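Local coordinates for protein putative Phosphate (PDB 3DAO) that is a putative phosphatase of the haloacid dehalogenase-like hydrolase family and probably removes phosphate groups from a substrate not yet identified, at residues A[43-48]-A[71-76]; A[55-60]-A[79-84]. All blocks are in the same frame, centred on the assembly; numbering follows the deposited sequence.

Contact 1 of 2, residues A[43-48]-A[71-76]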
loop_
_atom_site.group_PDB
_atom_site.type_symbol
_atom_site.label_atom_id
_atom_site.label_comp_id
_atom_site.label_asym_id
_atom_site.label_seq_id
_atom_site.Cartn_x
_atom_site.Cartn_y
_atom_site.Cartn_z
ATOM N N GLU A 43 -19.135 13.618 2.769
ATOM C CA GLU A 43 -18.655 14.782 3.494
ATOM C C GLU A 43 -17.130 14.766 3.453
ATOM O O GLU A 43 -16.489 15.811 3.476
ATOM C CB GLU A 43 -19.200 14.893 4.923
ATOM C CG GLU A 43 -19.013 16.279 5.469
ATOM C CD GLU A 43 -19.546 16.455 6.873
ATOM O OE1 GLU A 43 -20.194 15.525 7.400
ATOM O OE2 GLU A 43 -19.312 17.541 7.444
ATOM N N TYR A 44 -16.552 13.567 3.331
ATOM C CA TYR A 44 -15.080 13.468 3.223
ATOM C C TYR A 44 -14.643 14.170 1.947
ATOM O O TYR A 44 -13.646 14.877 1.901
ATOM C CB TYR A 44 -14.566 12.004 3.205
ATOM C CG TYR A 44 -14.253 11.438 4.577
ATOM C CD1 TYR A 44 -13.122 11.823 5.231
ATOM C CD2 TYR A 44 -15.070 10.502 5.185
ATOM C CE1 TYR A 44 -12.804 11.320 6.472
ATOM C CE2 TYR A 44 -14.771 10.001 6.442
ATOM C CZ TYR A 44 -13.614 10.413 7.074
ATOM O OH TYR A 44 -13.249 9.944 8.351
HETATM N N MSE A 45 -15.418 13.976 0.897
HETATM C CA MSE A 45 -15.015 14.511 -0.408
HETATM C C MSE A 45 -15.103 16.018 -0.366
HETATM O O MSE A 45 -14.260 16.706 -0.885
HETATM C CB MSE A 45 -15.880 13.980 -1.556
HETATM C CG MSE A 45 -15.994 12.484 -1.695
HETATM SE SE MSE A 45 -14.291 11.616 -2.018
HETATM C CE MSE A 45 -13.983 10.908 -0.221
ATOM N N SER A 46 -16.143 16.534 0.291
ATOM C CA SER A 46 -16.345 17.993 0.354
ATOM C C SER A 46 -15.275 18.689 1.155
ATOM O O SER A 46 -14.714 19.709 0.770
ATOM C CB SER A 46 -17.734 18.308 0.932
ATOM O OG SER A 46 -17.882 19.713 1.119
ATOM N N VAL A 47 -14.965 18.092 2.303
ATOM C CA VAL A 47 -13.965 18.674 3.201
ATOM C C VAL A 47 -12.574 18.636 2.563
ATOM O O VAL A 47 -11.858 19.630 2.542
ATOM C CB VAL A 47 -14.010 17.979 4.597
ATOM C CG1 VAL A 47 -12.833 18.384 5.445
ATOM C CG2 VAL A 47 -15.354 18.292 5.310
ATOM N N ILE A 48 -12.218 17.500 1.975
ATOM C CA ILE A 48 -10.900 17.363 1.337
ATOM C C ILE A 48 -10.767 18.360 0.180
ATOM O O ILE A 48 -9.745 19.020 0.001
ATOM C CB ILE A 48 -10.644 15.880 0.886
ATOM C CG1 ILE A 48 -10.498 14.972 2.113
ATOM C CG2 ILE A 48 -9.473 15.796 -0.043
ATOM C CD1 ILE A 48 -10.553 13.474 1.789
ATOM N N LYS A 71 -11.349 4.821 -7.481
ATOM C CA LYS A 71 -12.818 4.625 -7.408
ATOM C C LYS A 71 -13.411 5.167 -6.100
ATOM O O LYS A 71 -14.413 5.864 -6.088
ATOM C CB LYS A 71 -13.187 3.142 -7.561
ATOM C CG LYS A 71 -12.979 2.584 -8.952
ATOM C CD LYS A 71 -13.305 1.077 -8.972
ATOM C CE LYS A 71 -12.750 0.374 -10.194
ATOM N NZ LYS A 71 -12.883 -1.121 -10.048
ATOM N N LEU A 72 -12.753 4.880 -4.992
ATOM C CA LEU A 72 -13.256 5.310 -3.705
ATOM C C LEU A 72 -13.341 6.854 -3.630
ATOM O O LEU A 72 -14.247 7.410 -3.027
ATOM C CB LEU A 72 -12.363 4.795 -2.584
ATOM C CG LEU A 72 -12.795 5.088 -1.149
ATOM C CD1 LEU A 72 -14.089 4.351 -0.826
ATOM C CD2 LEU A 72 -11.639 4.711 -0.167
ATOM N N PHE A 73 -12.389 7.516 -4.268
ATOM C CA PHE A 73 -12.321 8.979 -4.242
ATOM C C PHE A 73 -12.852 9.617 -5.544
ATOM O O PHE A 73 -12.530 10.761 -5.899
ATOM C CB PHE A 73 -10.905 9.466 -3.961
ATOM C CG PHE A 73 -10.448 9.234 -2.543
ATOM C CD1 PHE A 73 -9.870 8.020 -2.184
ATOM C CD2 PHE A 73 -10.597 10.210 -1.583
ATOM C CE1 PHE A 73 -9.439 7.808 -0.888
ATOM C CE2 PHE A 73 -10.191 9.994 -0.271
ATOM C CZ PHE A 73 -9.602 8.792 0.070
ATOM N N ALA A 74 -13.681 8.853 -6.225
ATOM C CA ALA A 74 -14.190 9.219 -7.551
ATOM C C ALA A 74 -14.615 10.691 -7.717
ATOM O O ALA A 74 -14.239 11.314 -8.703
ATOM C CB ALA A 74 -15.356 8.299 -7.968
ATOM N N PRO A 75 -15.366 11.240 -6.757
ATOM C CA PRO A 75 -15.887 12.630 -6.969
ATOM C C PRO A 75 -14.834 13.709 -7.063
ATOM O O PRO A 75 -15.072 14.755 -7.690
ATOM C CB PRO A 75 -16.812 12.841 -5.761
ATOM C CG PRO A 75 -17.223 11.470 -5.320
ATOM C CD PRO A 75 -15.991 10.597 -5.596
ATOM N N ILE A 76 -13.673 13.484 -6.420
ATOM C CA ILE A 76 -12.570 14.441 -6.444
ATOM C C ILE A 76 -11.256 13.821 -6.883
ATOM O O ILE A 76 -10.189 14.366 -6.614
ATOM C CB ILE A 76 -12.348 15.153 -5.073
ATOM C CG1 ILE A 76 -12.051 14.127 -3.966
ATOM C CG2 ILE A 76 -13.586 15.994 -4.719
ATOM C CD1 ILE A 76 -11.628 14.701 -2.639
#

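Contact 2 of 2, residues A[55-60]-A[79-84]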
loop_
_atom_site.group_PDB
_atom_site.type_symbol
_atom_site.label_atom_id
_atom_site.label_comp_id
_atom_site.label_asym_id
_atom_site.label_seq_id
_atom_site.Cartn_x
_atom_site.Cartn_y
_atom_site.Cartn_z
ATOM N N GLY A 55 -5.051 25.222 -0.571
ATOM C CA GLY A 55 -3.672 25.046 -0.984
ATOM C C GLY A 55 -2.941 23.851 -0.388
ATOM O O GLY A 55 -1.739 23.719 -0.541
ATOM N N ILE A 56 -3.670 22.995 0.310
ATOM C CA ILE A 56 -3.057 21.802 0.918
ATOM C C ILE A 56 -2.995 20.689 -0.138
ATOM O O ILE A 56 -3.915 20.509 -0.908
ATOM C CB ILE A 56 -3.857 21.324 2.181
ATOM C CG1 ILE A 56 -3.883 22.439 3.249
ATOM C CG2 ILE A 56 -3.224 20.099 2.774
ATOM C CD1 ILE A 56 -4.691 22.160 4.543
ATOM N N ILE A 57 -1.863 19.994 -0.198
ATOM C CA ILE A 57 -1.718 18.826 -1.070
ATOM C C ILE A 57 -2.261 17.619 -0.314
ATOM O O ILE A 57 -1.913 17.387 0.840
ATOM C CB ILE A 57 -0.245 18.602 -1.465
ATOM C CG1 ILE A 57 0.273 19.804 -2.262
ATOM C CG2 ILE A 57 -0.049 17.264 -2.253
ATOM C CD1 ILE A 57 1.718 19.802 -2.444
ATOM N N PHE A 58 -3.103 16.837 -0.974
ATOM C CA PHE A 58 -3.728 15.695 -0.340
ATOM C C PHE A 58 -3.303 14.416 -1.022
ATOM O O PHE A 58 -3.382 14.281 -2.240
ATOM C CB PHE A 58 -5.234 15.817 -0.310
ATOM C CG PHE A 58 -5.891 14.968 0.728
ATOM C CD1 PHE A 58 -6.165 13.634 0.474
ATOM C CD2 PHE A 58 -6.218 15.494 1.968
ATOM C CE1 PHE A 58 -6.747 12.842 1.429
ATOM C CE2 PHE A 58 -6.808 14.696 2.928
ATOM C CZ PHE A 58 -7.055 13.376 2.665
ATOM N N VAL A 59 -2.817 13.500 -0.195
ATOM C CA VAL A 59 -2.262 12.240 -0.682
ATOM C C VAL A 59 -2.950 11.043 -0.048
ATOM O O VAL A 59 -3.011 10.917 1.180
ATOM C CB VAL A 59 -0.746 12.123 -0.365
ATOM C CG1 VAL A 59 -0.135 10.823 -0.976
ATOM C CG2 VAL A 59 0.109 13.416 -0.751
ATOM N N VAL A 60 -3.491 10.201 -0.909
ATOM C CA VAL A 60 -4.032 8.898 -0.508
ATOM C C VAL A 60 -2.825 7.958 -0.556
ATOM O O VAL A 60 -2.189 7.817 -1.601
ATOM C CB VAL A 60 -5.124 8.406 -1.474
ATOM C CG1 VAL A 60 -5.649 7.116 -1.000
ATOM C CG2 VAL A 60 -6.264 9.423 -1.593
ATOM N N LYS A 79 -8.003 15.667 -8.206
ATOM C CA LYS A 79 -7.320 16.661 -7.387
ATOM C C LYS A 79 -6.348 16.072 -6.380
ATOM O O LYS A 79 -5.778 16.792 -5.585
ATOM C CB LYS A 79 -8.331 17.441 -6.524
ATOM C CG LYS A 79 -9.415 18.151 -7.203
ATOM C CD LYS A 79 -10.039 19.129 -6.255
ATOM C CE LYS A 79 -9.394 20.506 -6.309
ATOM N NZ LYS A 79 -10.480 21.509 -6.019
ATOM N N LEU A 80 -6.231 14.757 -6.411
ATOM C CA LEU A 80 -5.418 14.026 -5.418
ATOM C C LEU A 80 -4.121 13.493 -5.969
ATOM O O LEU A 80 -3.934 13.409 -7.188
ATOM C CB LEU A 80 -6.216 12.819 -4.856
ATOM C CG LEU A 80 -7.593 13.084 -4.271
ATOM C CD1 LEU A 80 -8.292 11.802 -3.844
ATOM C CD2 LEU A 80 -7.452 14.054 -3.073
ATOM N N LEU A 81 -3.210 13.183 -5.026
ATOM C CA LEU A 81 -1.988 12.402 -5.317
ATOM C C LEU A 81 -2.163 11.029 -4.692
ATOM O O LEU A 81 -2.854 10.857 -3.685
ATOM C CB LEU A 81 -0.743 13.071 -4.805
ATOM C CG LEU A 81 -0.328 14.326 -5.578
ATOM C CD1 LEU A 81 0.851 14.961 -4.876
ATOM C CD2 LEU A 81 0.000 13.994 -7.012
ATOM N N TYR A 82 -1.584 10.036 -5.352
ATOM C CA TYR A 82 -1.772 8.633 -4.976
ATOM C C TYR A 82 -0.492 7.866 -4.768
ATOM O O TYR A 82 0.409 7.868 -5.605
ATOM C CB TYR A 82 -2.546 7.906 -6.087
ATOM C CG TYR A 82 -3.891 8.517 -6.381
ATOM C CD1 TYR A 82 -4.013 9.598 -7.230
ATOM C CD2 TYR A 82 -5.045 8.011 -5.810
ATOM C CE1 TYR A 82 -5.237 10.162 -7.482
ATOM C CE2 TYR A 82 -6.285 8.584 -6.059
ATOM C CZ TYR A 82 -6.378 9.653 -6.885
ATOM O OH TYR A 82 -7.637 10.216 -7.119
ATOM N N ILE A 83 -0.434 7.227 -3.608
ATOM C CA ILE A 83 0.624 6.280 -3.275
ATOM C C ILE A 83 -0.111 4.944 -3.136
ATOM O O ILE A 83 -1.053 4.802 -2.346
ATOM C CB ILE A 83 1.438 6.675 -2.034
ATOM C CG1 ILE A 83 2.252 7.947 -2.306
ATOM C CG2 ILE A 83 2.386 5.494 -1.627
ATOM C CD1 ILE A 83 2.851 8.588 -1.064
ATOM N N THR A 84 0.305 3.967 -3.941
ATOM C CA THR A 84 -0.415 2.713 -4.036
ATOM C C THR A 84 0.465 1.526 -3.723
ATOM O O THR A 84 1.690 1.622 -3.672
ATOM C CB THR A 84 -0.976 2.498 -5.488
ATOM O OG1 THR A 84 0.051 2.022 -6.382
ATOM C CG2 THR A 84 -1.602 3.795 -6.067
HETATM O O HOH W 1 -3.739 17.032 -3.799
#

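Contact 1 of 2, residues A[43-48]-A[71-76]
With CG beside its backbone N (chi1 -55°) and the chain bent again at its next two torsions, the selenomethionine Met-45 curls out of helix 42-53 against Phe-73, whose ring is swung to meet it by a chi1 of -71°. The two side chains cross at about a right angle: Met-45 CE lies 3.7 Å from Phe-73 CD2, and SE stands 5.1 Å from the ring centroid, an oblique Met-aromatic contact. The same SE also meets Ile-76 CG1 at 3.9 Å, and nearer the backbone Met-45 CG approaches Pro-75 CG at 4.0 Å, so the bent side chain touches three partners at once. One helical turn on, Ile-48 CD1 reaches the edge of the Phe-73 ring near its plane, while Ile-48 CG2 presses on Ile-76 CD1 at 3.5 Å. Were Phe-73 replaced by an alanine, a gap would probably open beside Met-45 CE and Ile-48 CD1, leaving the selenomethionine tip freer to turn. The side-chain contacts are apolar; they join helix 42-53 to the turn that follows helix 66-72, with Ile-48 and Phe-73 also resting on strand 57-61 and Tyr-44 and Val-47 of the first helix facing helix 274-281.

Contact 2 of 2, residues A[55-60]-A[79-84]
Phe-58 and Leu-81 start the backbone ladder between strands 57-61 and 81-84, neighbouring parallel strands of a beta-alpha-beta unit whose connection runs through helix 66-72, in the Rossmann-like core of a haloacid dehalogenase-type hydrolase. Three hydrogen bonds hold the pair. Leu-81 N gives to Phe-58 O at 3.0 Å, Val-60 N to Leu-81 O at 2.9 Å, and Ile-83 N to Val-60 O at 2.7 Å; the first and last are nearly straight (170° and 171°), while the middle one is more bent and its donor is tilted from the Leu-81 carbonyl plane. CA-H...O contacts from Val-59 to Leu-81 O and from Tyr-82 to Val-60 O supplement them.

The side chains form two apolar groups on opposite faces of the sheet. On the face of Val-59 and Leu-81, Ile-57 CG2 meets Leu-81 CD1 at 3.6 Å and Val-59 CG1 meets Ile-83 CD1 at 3.7 Å. On the face of Val-60 and Tyr-82, Leu-80 spreads its two methyls between partners: Leu-80 CD2 approaches the Phe-58 ring obliquely, 3.8 Å from Phe-58 CD1, and Leu-80 CD1 touches Val-60 CG2. Leu-80 CG stands beside its own backbone N (chi1 -54°), which carries this fork toward strand 57-61. Tyr-82 bonds through OH to Lys-77 O, and its ring meets Phe-66 edge-to-face.

Ahead of Leu-81 the two chains draw apart and a water bridges them, accepting from Phe-58 N and donating to Lys-79 O at 2.7 Å.

How the contacts relate
The centres of the two contacts lie about 11 Å apart, on the same side of the chain's centre. Their segments alternate along the chain, 43-48, 55-60, 71-76 and 79-84, as helix 42-53, strand 57-61, helix 66-72 and strand 81-84 follow one another. Contact 2 is part of the large mixed sheet, and contact 1 lies over the face that carries Phe-58 and Val-60. The layers touch directly: Phe-73 CB is 3.5 Å from Leu-80 CD1, and Ile-48 CD1 is 3.6 Å from Phe-58 CZ. Helix-to-turn packing and strand pairing thus share one hydrophobic interior; the side chains of Val-60 and Leu-72 come near, without touching, a sequence just after strand 23-26 consistent with the HAD-type DxDx(T/V) motif.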